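Local atomic coordinates of amine oxidase (Emericella nidulans, PDB entry 3PGB), a protein that probably oxidises primary amines to aldehydes, as other copper amine oxidases do, using a copper ion and a protein-derived topaquinone cofactor. Residues E379-A391 with S398-P410. Sequence-based numbering, arbitrary orientation.
Sequences ELGLQEALAHYAA and SVAYLDSYYGFGP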
ATOM      1  N   GLU A 379      -4.925  14.306 -19.019  1.00 13.16           N
ATOM      2  CA  GLU A 379      -3.586  13.755 -19.177  1.00 13.41           C
ATOM      3  C   GLU A 379      -3.050  13.214 -17.846  1.00 13.06           C
ATOM      4  O   GLU A 379      -3.190  13.861 -16.807  1.00 13.10           O
ATOM      5  CB  GLU A 379      -2.637  14.830 -19.722  1.00 13.57           C
ATOM      6  CG  GLU A 379      -1.208  14.330 -19.977  1.00 14.82           C
ATOM      7  CD  GLU A 379      -0.235  15.435 -20.367  1.00 16.63           C
ATOM      8  OE1 GLU A 379       0.908  15.095 -20.738  1.00 17.28           O
ATOM      9  OE2 GLU A 379      -0.599  16.638 -20.296  1.00 18.54           O
ATOM     10  N   LEU A 380      -2.458  12.020 -17.898  1.00 12.83           N
ATOM     11  CA  LEU A 380      -1.782  11.391 -16.759  1.00 12.58           C
ATOM     12  C   LEU A 380      -0.519  10.716 -17.288  1.00 12.54           C
ATOM     13  O   LEU A 380      -0.588   9.921 -18.215  1.00 12.48           O
ATOM     14  CB  LEU A 380      -2.700  10.358 -16.098  1.00 12.53           C
ATOM     15  CG  LEU A 380      -2.243   9.620 -14.829  1.00 12.43           C
ATOM     16  CD1 LEU A 380      -1.861  10.570 -13.704  1.00 11.48           C
ATOM     17  CD2 LEU A 380      -3.347   8.667 -14.351  1.00 12.70           C
ATOM     18  N   GLY A 381       0.640  11.036 -16.729  1.00 12.55           N
ATOM     19  CA  GLY A 381       1.874  10.444 -17.249  1.00 12.74           C
ATOM     20  C   GLY A 381       3.140  10.772 -16.493  1.00 12.58           C
ATOM     21  O   GLY A 381       3.246  11.819 -15.867  1.00 12.60           O
ATOM     22  N   LEU A 382       4.099   9.854 -16.552  1.00 12.84           N
ATOM     23  CA  LEU A 382       5.427  10.078 -15.977  1.00 12.84           C
ATOM     24  C   LEU A 382       6.069  11.320 -16.602  1.00 13.11           C
ATOM     25  O   LEU A 382       5.950  11.566 -17.805  1.00 13.04           O
ATOM     26  CB  LEU A 382       6.321   8.854 -16.202  1.00 12.53           C
ATOM     27  CG  LEU A 382       7.755   8.910 -15.669  1.00 12.32           C
ATOM     28  CD1 LEU A 382       7.792   9.239 -14.169  1.00 10.81           C
ATOM     29  CD2 LEU A 382       8.471   7.589 -15.958  1.00 11.35           C
ATOM     30  N   GLN A 383       6.724  12.111 -15.765  1.00 13.43           N
ATOM     31  CA  GLN A 383       7.352  13.348 -16.206  1.00 13.66           C
ATOM     32  C   GLN A 383       8.870  13.293 -16.107  1.00 13.79           C
ATOM     33  O   GLN A 383       9.562  13.783 -16.998  1.00 13.90           O
ATOM     34  CB  GLN A 383       6.814  14.508 -15.386  1.00 13.69           C
ATOM     35  CG  GLN A 383       5.361  14.790 -15.665  1.00 13.89           C
ATOM     36  CD  GLN A 383       5.169  15.316 -17.050  1.00 13.99           C
ATOM     37  OE1 GLN A 383       5.595  16.424 -17.354  1.00 14.38           O
ATOM     38  NE2 GLN A 383       4.562  14.514 -17.918  1.00 14.28           N
ATOM     39  N   GLU A 384       9.374  12.705 -15.022  1.00 13.79           N
ATOM     40  CA  GLU A 384      10.808  12.490 -14.843  1.00 13.87           C
ATOM     41  C   GLU A 384      11.035  11.558 -13.646  1.00 13.59           C
ATOM     42  O   GLU A 384      10.164  11.426 -12.782  1.00 13.11           O
ATOM     43  CB  GLU A 384      11.512  13.840 -14.626  1.00 14.14           C
ATOM     44  CG  GLU A 384      13.022  13.795 -14.455  1.00 14.59           C
ATOM     45  CD  GLU A 384      13.737  13.306 -15.689  1.00 15.10           C
ATOM     46  OE1 GLU A 384      13.745  12.082 -15.936  1.00 16.31           O
ATOM     47  OE2 GLU A 384      14.314  14.148 -16.404  1.00 15.64           O
ATOM     48  N   ALA A 385      12.196  10.910 -13.611  1.00 13.42           N
ATOM     49  CA  ALA A 385      12.596  10.090 -12.465  1.00 13.46           C
ATOM     50  C   ALA A 385      13.934  10.578 -11.938  1.00 13.48           C
ATOM     51  O   ALA A 385      14.889  10.721 -12.702  1.00 13.52           O
ATOM     52  CB  ALA A 385      12.698   8.622 -12.860  1.00 13.21           C
ATOM     53  N   LEU A 386      14.000  10.829 -10.635  1.00 13.44           N
ATOM     54  CA  LEU A 386      15.239  11.248  -9.999  1.00 13.34           C
ATOM     55  C   LEU A 386      15.827  10.091  -9.200  1.00 13.64           C
ATOM     56  O   LEU A 386      15.097   9.373  -8.515  1.00 13.54           O
ATOM     57  CB  LEU A 386      14.992  12.462  -9.094  1.00 13.19           C
ATOM     58  CG  LEU A 386      16.128  12.939  -8.185  1.00 12.26           C
ATOM     59  CD1 LEU A 386      17.416  13.107  -8.960  1.00 12.64           C
ATOM     60  CD2 LEU A 386      15.744  14.230  -7.503  1.00 11.35           C
ATOM     61  N   ALA A 387      17.143   9.907  -9.320  1.00 13.83           N
ATOM     62  CA  ALA A 387      17.898   9.004  -8.458  1.00 13.99           C
ATOM     63  C   ALA A 387      19.037   9.799  -7.830  1.00 14.20           C
ATOM     64  O   ALA A 387      20.135   9.895  -8.396  1.00 14.12           O
ATOM     65  CB  ALA A 387      18.440   7.834  -9.253  1.00 14.10           C
ATOM     66  N   HIS A 388      18.758  10.377  -6.663  1.00 14.32           N
ATOM     67  CA  HIS A 388      19.695  11.265  -5.979  1.00 14.28           C
ATOM     68  C   HIS A 388      20.456  10.488  -4.915  1.00 14.18           C
ATOM     69  O   HIS A 388      19.863  10.000  -3.964  1.00 14.31           O
ATOM     70  CB  HIS A 388      18.931  12.418  -5.333  1.00 14.22           C
ATOM     71  CG  HIS A 388      19.782  13.606  -5.017  1.00 14.69           C
ATOM     72  ND1 HIS A 388      20.871  13.541  -4.174  1.00 14.29           N
ATOM     73  CD2 HIS A 388      19.693  14.894  -5.420  1.00 15.11           C
ATOM     74  CE1 HIS A 388      21.422  14.737  -4.080  1.00 15.11           C
ATOM     75  NE2 HIS A 388      20.726  15.577  -4.826  1.00 16.01           N
ATOM     76  N   TYR A 389      21.770  10.384  -5.082  1.00 14.14           N
ATOM     77  CA  TYR A 389      22.623   9.636  -4.156  1.00 14.01           C
ATOM     78  C   TYR A 389      23.355  10.545  -3.159  1.00 14.30           C
ATOM     79  O   TYR A 389      23.295  11.772  -3.243  1.00 13.89           O
ATOM     80  CB  TYR A 389      23.643   8.811  -4.941  1.00 13.77           C
ATOM     81  CG  TYR A 389      23.023   7.676  -5.701  1.00 13.02           C
ATOM     82  CD1 TYR A 389      22.318   7.904  -6.882  1.00 11.73           C
ATOM     83  CD2 TYR A 389      23.135   6.372  -5.245  1.00 10.98           C
ATOM     84  CE1 TYR A 389      21.741   6.860  -7.574  1.00 10.87           C
ATOM     85  CE2 TYR A 389      22.565   5.330  -5.931  1.00 10.65           C
ATOM     86  CZ  TYR A 389      21.867   5.576  -7.091  1.00 10.52           C
ATOM     87  OH  TYR A 389      21.306   4.519  -7.767  1.00 11.22           O
ATOM     88  N   ALA A 390      24.032   9.907  -2.207  1.00 14.86           N
ATOM     89  CA  ALA A 390      24.885  10.589  -1.238  1.00 15.21           C
ATOM     90  C   ALA A 390      25.918   9.589  -0.761  1.00 15.67           C
ATOM     91  O   ALA A 390      25.642   8.386  -0.726  1.00 16.13           O
ATOM     92  CB  ALA A 390      24.068  11.106  -0.066  1.00 15.24           C
ATOM     93  N   ALA A 391      27.102  10.079  -0.400  1.00 15.90           N
ATOM     94  CA  ALA A 391      28.183   9.210   0.053  1.00 15.99           C
ATOM     95  C   ALA A 391      29.358  10.024   0.572  1.00 16.31           C
ATOM     96  O   ALA A 391      29.402  11.239   0.405  1.00 16.14           O
ATOM     97  CB  ALA A 391      28.636   8.299  -1.074  1.00 15.95           C
ATOM     98  N   SER A 398      27.945  12.743  -5.890  1.00 17.24           N
ATOM     99  CA  SER A 398      27.566  13.642  -6.974  1.00 17.10           C
ATOM    100  C   SER A 398      26.474  13.106  -7.886  1.00 17.02           C
ATOM    101  O   SER A 398      25.940  13.865  -8.688  1.00 17.46           O
ATOM    102  CB  SER A 398      28.794  13.965  -7.823  1.00 17.14           C
ATOM    103  OG  SER A 398      29.821  14.556  -7.042  1.00 16.78           O
ATOM    104  N   VAL A 399      26.147  11.816  -7.802  1.00 16.76           N
ATOM    105  CA  VAL A 399      25.144  11.250  -8.710  1.00 16.43           C
ATOM    106  C   VAL A 399      23.739  11.762  -8.383  1.00 16.19           C
ATOM    107  O   VAL A 399      23.266  11.657  -7.250  1.00 16.22           O
ATOM    108  CB  VAL A 399      25.138   9.703  -8.721  1.00 16.42           C
ATOM    109  CG1 VAL A 399      23.943   9.189  -9.501  1.00 16.35           C
ATOM    110  CG2 VAL A 399      26.411   9.167  -9.338  1.00 16.49           C
ATOM    111  N   ALA A 400      23.099  12.343  -9.389  1.00 15.96           N
ATOM    112  CA  ALA A 400      21.697  12.727  -9.316  1.00 15.69           C
ATOM    113  C   ALA A 400      21.081  12.489 -10.693  1.00 15.49           C
ATOM    114  O   ALA A 400      20.901  13.417 -11.474  1.00 15.12           O
ATOM    115  CB  ALA A 400      21.558  14.177  -8.891  1.00 15.55           C
ATOM    116  N   TYR A 401      20.787  11.221 -10.983  1.00 15.53           N
ATOM    117  CA  TYR A 401      20.250  10.828 -12.283  1.00 15.57           C
ATOM    118  C   TYR A 401      18.886  11.456 -12.541  1.00 15.66           C
ATOM    119  O   TYR A 401      18.022  11.478 -11.668  1.00 15.67           O
ATOM    120  CB  TYR A 401      20.115   9.300 -12.401  1.00 15.47           C
ATOM    121  CG  TYR A 401      21.426   8.549 -12.476  1.00 15.20           C
ATOM    122  CD1 TYR A 401      22.348   8.824 -13.472  1.00 15.53           C
ATOM    123  CD2 TYR A 401      21.731   7.550 -11.565  1.00 14.96           C
ATOM    124  CE1 TYR A 401      23.539   8.148 -13.547  1.00 15.35           C
ATOM    125  CE2 TYR A 401      22.924   6.864 -11.633  1.00 15.21           C
ATOM    126  CZ  TYR A 401      23.826   7.170 -12.632  1.00 15.58           C
ATOM    127  OH  TYR A 401      25.027   6.502 -12.727  1.00 16.78           O
ATOM    128  N   LEU A 402      18.725  11.977 -13.750  1.00 15.94           N
ATOM    129  CA  LEU A 402      17.446  12.407 -14.268  1.00 16.27           C
ATOM    130  C   LEU A 402      17.222  11.559 -15.512  1.00 16.64           C
ATOM    131  O   LEU A 402      17.817  11.813 -16.560  1.00 16.95           O
ATOM    132  CB  LEU A 402      17.473  13.903 -14.580  1.00 16.16           C
ATOM    133  CG  LEU A 402      17.604  14.808 -13.341  1.00 16.10           C
ATOM    134  CD1 LEU A 402      18.032  16.217 -13.720  1.00 15.15           C
ATOM    135  CD2 LEU A 402      16.300  14.834 -12.534  1.00 14.85           C
ATOM    136  N   ASP A 403      16.374  10.541 -15.378  1.00 16.94           N
ATOM    137  CA  ASP A 403      16.340   9.422 -16.327  1.00 17.10           C
ATOM    138  C   ASP A 403      15.827   9.722 -17.736  1.00 17.08           C
ATOM    139  O   ASP A 403      16.117   8.967 -18.660  1.00 16.76           O
ATOM    140  CB  ASP A 403      15.542   8.252 -15.737  1.00 17.27           C
ATOM    141  CG  ASP A 403      16.353   7.425 -14.758  1.00 17.62           C
ATOM    142  OD1 ASP A 403      17.580   7.275 -14.964  1.00 18.13           O
ATOM    143  OD2 ASP A 403      15.754   6.911 -13.789  1.00 18.58           O
ATOM    144  N   SER A 404      15.074  10.803 -17.917  1.00 17.22           N
ATOM    145  CA  SER A 404      14.558  11.118 -19.248  1.00 17.36           C
ATOM    146  C   SER A 404      15.680  11.539 -20.203  1.00 17.35           C
ATOM    147  O   SER A 404      15.484  11.551 -21.414  1.00 17.63           O
ATOM    148  CB  SER A 404      13.462  12.179 -19.190  1.00 17.35           C
ATOM    149  OG  SER A 404      13.992  13.450 -18.915  1.00 17.51           O
ATOM    150  N   TYR A 405      16.847  11.877 -19.659  1.00 17.35           N
ATOM    151  CA  TYR A 405      18.055  12.074 -20.465  1.00 17.17           C
ATOM    152  C   TYR A 405      18.367  10.798 -21.249  1.00 17.01           C
ATOM    153  O   TYR A 405      18.643  10.846 -22.447  1.00 17.09           O
ATOM    154  CB  TYR A 405      19.242  12.442 -19.566  1.00 17.29           C
ATOM    155  CG  TYR A 405      20.572  12.520 -20.289  1.00 17.80           C
ATOM    156  CD1 TYR A 405      20.935  13.662 -20.997  1.00 18.32           C
ATOM    157  CD2 TYR A 405      21.467  11.453 -20.263  1.00 18.25           C
ATOM    158  CE1 TYR A 405      22.157  13.742 -21.666  1.00 18.58           C
ATOM    159  CE2 TYR A 405      22.695  11.524 -20.933  1.00 18.93           C
ATOM    160  CZ  TYR A 405      23.027  12.671 -21.635  1.00 18.67           C
ATOM    161  OH  TYR A 405      24.229  12.753 -22.296  1.00 19.29           O
ATOM    162  N   TYR A 406      18.317   9.659 -20.566  1.00 16.80           N
ATOM    163  CA  TYR A 406      18.540   8.367 -21.206  1.00 16.58           C
ATOM    164  C   TYR A 406      17.274   7.948 -21.938  1.00 16.57           C
ATOM    165  O   TYR A 406      17.343   7.347 -23.019  1.00 16.26           O
ATOM    166  CB  TYR A 406      18.956   7.323 -20.171  1.00 16.60           C
ATOM    167  CG  TYR A 406      20.226   7.701 -19.444  1.00 17.15           C
ATOM    168  CD1 TYR A 406      20.182   8.297 -18.188  1.00 17.14           C
ATOM    169  CD2 TYR A 406      21.478   7.496 -20.032  1.00 17.76           C
ATOM    170  CE1 TYR A 406      21.346   8.662 -17.527  1.00 17.94           C
ATOM    171  CE2 TYR A 406      22.651   7.852 -19.375  1.00 17.78           C
ATOM    172  CZ  TYR A 406      22.580   8.438 -18.125  1.00 18.45           C
ATOM    173  OH  TYR A 406      23.740   8.803 -17.464  1.00 19.91           O
ATOM    174  N   GLY A 407      16.129   8.292 -21.342  1.00 16.51           N
ATOM    175  CA  GLY A 407      14.814   8.008 -21.905  1.00 16.61           C
ATOM    176  C   GLY A 407      14.216   6.721 -21.367  1.00 16.64           C
ATOM    177  O   GLY A 407      14.900   5.717 -21.282  1.00 16.58           O
ATOM    178  N   PHE A 408      12.936   6.749 -21.006  1.00 16.99           N
ATOM    179  CA  PHE A 408      12.200   5.533 -20.637  1.00 17.29           C
ATOM    180  C   PHE A 408      11.773   4.711 -21.863  1.00 17.67           C
ATOM    181  O   PHE A 408      11.776   3.482 -21.824  1.00 17.82           O
ATOM    182  CB  PHE A 408      10.964   5.890 -19.798  1.00 17.35           C
ATOM    183  CG  PHE A 408      11.286   6.236 -18.376  1.00 17.24           C
ATOM    184  CD1 PHE A 408      11.217   5.271 -17.384  1.00 16.88           C
ATOM    185  CD2 PHE A 408      11.683   7.521 -18.029  1.00 17.21           C
ATOM    186  CE1 PHE A 408      11.525   5.575 -16.068  1.00 16.24           C
ATOM    187  CE2 PHE A 408      11.996   7.828 -16.712  1.00 17.25           C
ATOM    188  CZ  PHE A 408      11.915   6.846 -15.733  1.00 16.49           C
ATOM    189  N   GLY A 409      11.403   5.393 -22.942  1.00 18.20           N
ATOM    190  CA  GLY A 409      10.933   4.743 -24.167  1.00 18.52           C
ATOM    191  C   GLY A 409      11.898   3.790 -24.864  1.00 18.93           C
ATOM    192  O   GLY A 409      11.469   2.763 -25.392  1.00 19.40           O
ATOM    193  N   PRO A 410      13.200   4.127 -24.904  1.00 19.30           N
ATOM    194  CA  PRO A 410      14.172   3.228 -25.540  1.00 19.51           C
ATOM    195  C   PRO A 410      14.397   1.911 -24.795  1.00 19.79           C
ATOM    196  O   PRO A 410      14.800   0.912 -25.402  1.00 19.93           O
ATOM    197  CB  PRO A 410      15.469   4.053 -25.538  1.00 19.47           C
ATOM    198  CG  PRO A 410      15.038   5.445 -25.429  1.00 19.50           C
ATOM    199  CD  PRO A 410      13.807   5.427 -24.577  1.00 19.17           C
TER
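Glu384 and Ser404 meet where a short antiparallel beta ladder, strand 374-389 against 400-402 in the catalytic beta-sandwich domain of a copper amine oxidase, gives way to a turn; the pair illustrates how one carboxylate can take up a backbone N-H and a hydroxyl where the bridges have ended. With CG anti to the backbone N (chi1 -179°) and a kink at its second torsion, Glu384 turns its carboxylate onto the turn. Glu384 OE1 receives Ser404 N on its syn lone pair at 2.7 Å and, on its anti lone pair, the amide of Ala385. Its partner OE2 takes the Ser404 hydroxyl from above the carboxylate plane, Ser404 OG to Glu384 OE2 2.6 Å. Two donors on OE1 and one on OE2 thus fix the rotation of this buried group.

Beside it, Asp403 N donates to Ala385 O, pairing the backbone of Asp403, the predicted proton acceptor, with strand 374-389; Asp403 OD2 lies 3.6 Å from Ala385 CB. Further along the turn the Phe408 ring takes Leu382 CD2 squarely over one face, 3.5 Å from the centroid and 9° off the normal, a CH-pi contact, while Ala385 CB sits at the ring edge.

At the other end, Tyr389 and Val399 run alongside each other in a common direction. The Tyr389 hydroxyl hydrogen-bonds O4 of the topaquinone at position 484, and its ring meets that of the copper ligand His532. Ala400 CB lies over one face of the His388 ring, toward its rim; His388 NE2 hydrogen-bonds Ser632 OG. Val399 CG1 presses on Tyr389 CD1 at 3.3 Å.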